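Local coordinates for GCN5-related N-acetyltransferase (PDB 3TT2), which probably transfers acyl groups, most likely acetyl from acetyl-CoA, to an acceptor that has not been identified, as a GCN5-related N-acetyltransferase, at residues 149-161 and 281-295. Sequence-based numbering, arbitrary orientation. Where two conformers were deposited one is given.
Sequences PVRDIWVMAITLD and REVELSVDAESRTGA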
# COMPACT_ATOMS: atom_id res chain seq x y z
N PRO A 149 10.52 -11.02 9.81
CA PRO A 149 10.63 -10.50 8.44
C PRO A 149 10.18 -11.51 7.41
O PRO A 149 10.63 -12.65 7.42
CB PRO A 149 12.13 -10.25 8.29
CG PRO A 149 12.58 -9.96 9.68
CD PRO A 149 11.80 -10.93 10.53
N VAL A 150 9.30 -11.05 6.53
CA VAL A 150 8.62 -11.87 5.54
C VAL A 150 9.09 -11.49 4.14
O VAL A 150 9.61 -12.30 3.40
CB VAL A 150 7.09 -11.71 5.67
CG1 VAL A 150 6.39 -12.34 4.50
CG2 VAL A 150 6.63 -12.30 6.97
N ARG A 151 8.86 -10.23 3.79
CA ARG A 151 9.15 -9.73 2.46
C ARG A 151 9.60 -8.27 2.48
O ARG A 151 9.33 -7.53 3.43
CB ARG A 151 7.88 -9.88 1.63
CG ARG A 151 8.08 -10.06 0.16
CD ARG A 151 6.82 -10.64 -0.46
NE ARG A 151 6.88 -10.74 -1.91
CZ ARG A 151 7.47 -11.73 -2.56
NH1 ARG A 151 7.49 -11.74 -3.89
NH2 ARG A 151 8.05 -12.71 -1.88
N ASP A 152 10.30 -7.84 1.42
CA ASP A 152 10.62 -6.44 1.22
C ASP A 152 9.53 -5.79 0.37
O ASP A 152 9.04 -6.39 -0.59
CB ASP A 152 11.95 -6.28 0.48
CG ASP A 152 13.15 -6.51 1.37
OD1 ASP A 152 12.98 -6.69 2.60
OD2 ASP A 152 14.27 -6.48 0.82
N ILE A 153 9.15 -4.57 0.73
CA ILE A 153 8.24 -3.80 -0.10
C ILE A 153 8.96 -2.53 -0.54
O ILE A 153 9.45 -1.75 0.30
CB ILE A 153 6.94 -3.40 0.62
CG1 ILE A 153 5.98 -4.58 0.72
CG2 ILE A 153 6.23 -2.34 -0.17
CD1 ILE A 153 6.30 -5.57 1.79
N TRP A 154 9.05 -2.33 -1.85
CA TRP A 154 9.73 -1.16 -2.35
C TRP A 154 8.75 -0.14 -2.90
O TRP A 154 7.89 -0.48 -3.73
CB TRP A 154 10.70 -1.55 -3.45
CG TRP A 154 11.73 -2.54 -3.05
CD1 TRP A 154 11.61 -3.88 -3.06
CD2 TRP A 154 13.06 -2.25 -2.62
NE1 TRP A 154 12.78 -4.47 -2.66
CE2 TRP A 154 13.69 -3.49 -2.38
CE3 TRP A 154 13.78 -1.07 -2.41
CZ2 TRP A 154 15.00 -3.59 -1.94
CZ3 TRP A 154 15.09 -1.18 -1.97
CH2 TRP A 154 15.69 -2.43 -1.74
N VAL A 155 8.87 1.09 -2.44
CA VAL A 155 8.12 2.19 -3.03
C VAL A 155 8.97 2.91 -4.08
O VAL A 155 9.96 3.56 -3.74
CB VAL A 155 7.70 3.19 -1.97
CG1 VAL A 155 6.72 4.16 -2.56
CG2 VAL A 155 7.07 2.46 -0.79
N MSE A 156 8.56 2.79 -5.34
CA MSE A 156 9.27 3.42 -6.45
C MSE A 156 8.64 4.77 -6.72
O MSE A 156 7.45 4.95 -6.50
CB MSE A 156 9.22 2.54 -7.71
CG MSE A 156 9.69 1.12 -7.47
SE MSE A 156 11.54 0.90 -6.76
CE MSE A 156 12.60 1.52 -8.29
N ALA A 157 9.44 5.73 -7.12
CA ALA A 157 8.90 7.05 -7.41
C ALA A 157 9.50 7.57 -8.70
O ALA A 157 10.58 7.13 -9.12
CB ALA A 157 9.20 7.96 -6.29
N ILE A 158 8.78 8.47 -9.37
CA ILE A 158 9.35 9.15 -10.53
C ILE A 158 8.80 10.57 -10.68
O ILE A 158 7.60 10.79 -10.54
CB ILE A 158 9.14 8.35 -11.85
CG1 ILE A 158 9.96 8.98 -12.97
CG2 ILE A 158 7.66 8.26 -12.21
CD1 ILE A 158 9.78 8.36 -14.34
N THR A 159 9.67 11.51 -11.02
CA THR A 159 9.31 12.92 -11.11
C THR A 159 9.35 13.28 -12.57
O THR A 159 10.40 13.13 -13.19
CB THR A 159 10.37 13.75 -10.42
OG1 THR A 159 10.23 13.62 -9.01
CG2 THR A 159 10.22 15.20 -10.77
N LEU A 160 8.24 13.71 -13.16
CA LEU A 160 8.33 13.93 -14.57
C LEU A 160 8.39 15.40 -14.86
O LEU A 160 7.36 16.02 -15.13
CB LEU A 160 7.00 13.44 -15.14
CG LEU A 160 6.62 11.97 -14.91
CD1 LEU A 160 5.13 11.72 -15.09
CD2 LEU A 160 7.39 10.99 -15.82
N ASP A 161 9.61 15.92 -15.01
CA ASP A 161 9.79 17.32 -15.36
C ASP A 161 10.12 17.41 -16.82
O ASP A 161 10.20 18.50 -17.37
CB ASP A 161 10.91 17.96 -14.54
CG ASP A 161 10.55 18.18 -13.09
OD1 ASP A 161 9.33 18.32 -12.82
OD2 ASP A 161 11.48 18.23 -12.23
N ARG A 281 3.21 15.74 -11.78
CA ARG A 281 4.64 15.78 -11.60
C ARG A 281 5.19 14.48 -11.03
O ARG A 281 6.22 14.00 -11.48
CB ARG A 281 5.05 16.96 -10.72
CG ARG A 281 6.53 17.04 -10.49
CD ARG A 281 6.99 18.47 -10.44
NE ARG A 281 8.45 18.56 -10.33
CZ ARG A 281 9.10 18.60 -9.18
NH1 ARG A 281 8.42 18.56 -8.03
NH2 ARG A 281 10.43 18.71 -9.16
N GLU A 282 4.49 13.91 -10.06
CA GLU A 282 5.02 12.76 -9.37
C GLU A 282 4.10 11.56 -9.47
O GLU A 282 2.90 11.65 -9.23
CB GLU A 282 5.30 13.08 -7.91
CG GLU A 282 6.41 14.10 -7.74
CD GLU A 282 6.54 14.63 -6.32
OE1 GLU A 282 5.81 14.13 -5.41
OE2 GLU A 282 7.37 15.54 -6.10
N VAL A 283 4.71 10.43 -9.84
CA VAL A 283 4.07 9.12 -9.83
C VAL A 283 4.84 8.14 -8.93
O VAL A 283 6.08 8.15 -8.87
CB VAL A 283 3.96 8.54 -11.24
CG1 VAL A 283 3.17 7.24 -11.20
CG2 VAL A 283 3.30 9.56 -12.18
N GLU A 284 4.09 7.33 -8.22
CA GLU A 284 4.67 6.36 -7.33
C GLU A 284 3.95 5.05 -7.54
O GLU A 284 2.83 5.02 -8.04
CB GLU A 284 4.50 6.78 -5.87
CG GLU A 284 5.33 7.99 -5.48
CD GLU A 284 5.02 8.48 -4.09
OE1 GLU A 284 3.93 8.18 -3.57
OE2 GLU A 284 5.88 9.19 -3.52
N LEU A 285 4.62 3.97 -7.16
CA LEU A 285 3.99 2.68 -7.04
C LEU A 285 4.77 1.85 -6.05
O LEU A 285 5.78 2.28 -5.49
CB LEU A 285 3.90 1.98 -8.40
CG LEU A 285 5.19 1.69 -9.16
CD1 LEU A 285 5.87 0.43 -8.66
CD2 LEU A 285 4.89 1.56 -10.63
N SER A 286 4.30 0.63 -5.86
CA SER A 286 4.81 -0.20 -4.80
C SER A 286 5.06 -1.62 -5.32
O SER A 286 4.24 -2.17 -6.06
CB SER A 286 3.79 -0.19 -3.67
OG SER A 286 4.22 -1.00 -2.61
N VAL A 287 6.21 -2.20 -4.98
CA VAL A 287 6.47 -3.57 -5.42
C VAL A 287 7.05 -4.48 -4.34
O VAL A 287 7.97 -4.11 -3.63
CB VAL A 287 7.32 -3.63 -6.73
CG1 VAL A 287 8.77 -3.34 -6.47
CG2 VAL A 287 7.17 -4.99 -7.38
N ASP A 288 6.46 -5.67 -4.22
CA ASP A 288 6.95 -6.75 -3.36
C ASP A 288 8.16 -7.45 -3.95
O ASP A 288 8.23 -7.70 -5.15
CB ASP A 288 5.86 -7.80 -3.17
CG ASP A 288 4.64 -7.23 -2.53
OD1 ASP A 288 3.94 -6.43 -3.20
OD2 ASP A 288 4.39 -7.57 -1.37
N ALA A 289 9.12 -7.76 -3.09
CA ALA A 289 10.31 -8.47 -3.51
C ALA A 289 10.77 -9.33 -2.35
O ALA A 289 10.65 -8.92 -1.20
CB ALA A 289 11.38 -7.46 -3.91
N GLU A 290 11.29 -10.53 -2.64
CA GLU A 290 11.82 -11.41 -1.59
C GLU A 290 12.94 -10.68 -0.83
O GLU A 290 13.68 -9.92 -1.43
CB GLU A 290 12.35 -12.71 -2.21
CG GLU A 290 12.73 -13.80 -1.22
CD GLU A 290 13.74 -14.80 -1.81
OE1 GLU A 290 13.78 -14.96 -3.05
OE2 GLU A 290 14.51 -15.41 -1.03
N SER A 291 13.06 -10.93 0.47
CA SER A 291 14.05 -10.21 1.30
C SER A 291 15.44 -10.29 0.67
O SER A 291 15.86 -11.36 0.28
CB SER A 291 14.05 -10.78 2.72
OG SER A 291 12.75 -11.19 3.11
N ARG A 292 16.11 -9.15 0.53
CA ARG A 292 17.45 -9.04 -0.08
C ARG A 292 17.58 -9.04 -1.63
O ARG A 292 18.67 -8.76 -2.13
CB ARG A 292 18.47 -10.00 0.57
CG ARG A 292 19.46 -9.36 1.57
CD ARG A 292 18.99 -9.40 3.04
NE ARG A 292 18.71 -8.06 3.58
CZ ARG A 292 18.71 -7.74 4.88
NH1 ARG A 292 18.44 -6.49 5.27
NH2 ARG A 292 18.99 -8.67 5.79
N THR A 293 16.53 -9.33 -2.41
CA THR A 293 16.66 -9.36 -3.89
C THR A 293 16.72 -8.00 -4.59
O THR A 293 17.39 -7.82 -5.63
CB THR A 293 15.52 -10.15 -4.60
OG1 THR A 293 14.24 -9.71 -4.12
CG2 THR A 293 15.66 -11.63 -4.38
N GLY A 294 15.98 -7.04 -4.04
CA GLY A 294 15.85 -5.74 -4.67
C GLY A 294 14.71 -5.74 -5.64
O GLY A 294 14.19 -6.78 -6.00
N ALA A 295 14.30 -4.56 -6.08
CA ALA A 295 13.20 -4.45 -7.04
C ALA A 295 13.65 -4.94 -8.42
O ALA A 295 14.85 -4.88 -8.76
CB ALA A 295 12.68 -3.03 -7.09
O HOH W 1 14.12 -6.91 -1.90
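Trp-154 and Val-287 form a hydrogen-bonded pair in an antiparallel ladder that joins the two GNAT-family regions: strand 149-159 of the first lies beside strand 282-290 of the second. The indole, its CG beside the backbone N (chi1 -58°), turns its edge to the Val-287 carbonyl and to Ala-289, whose small CB lets Trp-154 NE1 come within 3.5 Å. Ala-295 N sits over one ring face, and Gly-294 CA lies 3.6 Å from Trp-154 CZ2; glycine suits this turn, since a CB would run into the carbonyl oxygen of Thr-293. A water in the ring plane accepts from Trp-154 NE1 (2.9 Å) and Gly-294 N and donates to Asp-152 OD2 and Glu-290 O, tying loop to strand. A leucine in place of Trp-154 would probably leave this water without its indole donor and Ala-295 without the ring beneath it. On the same face, selenomethionine Met-156, flexible enough to bend, brings SE to Ala-295 CB at 4.1 Å, while Ile-158 CG2 rests against Val-283 CB; Phe-272 and Tyr-275 of helix 263-278 cover this end. Beyond it, Arg-281 offers Asp-161 two in-plane N-H groups side-on: NE reaches OD1 at 2.7 Å and NH2 reaches OD2 at 3.3 Å, each on a syn lone pair.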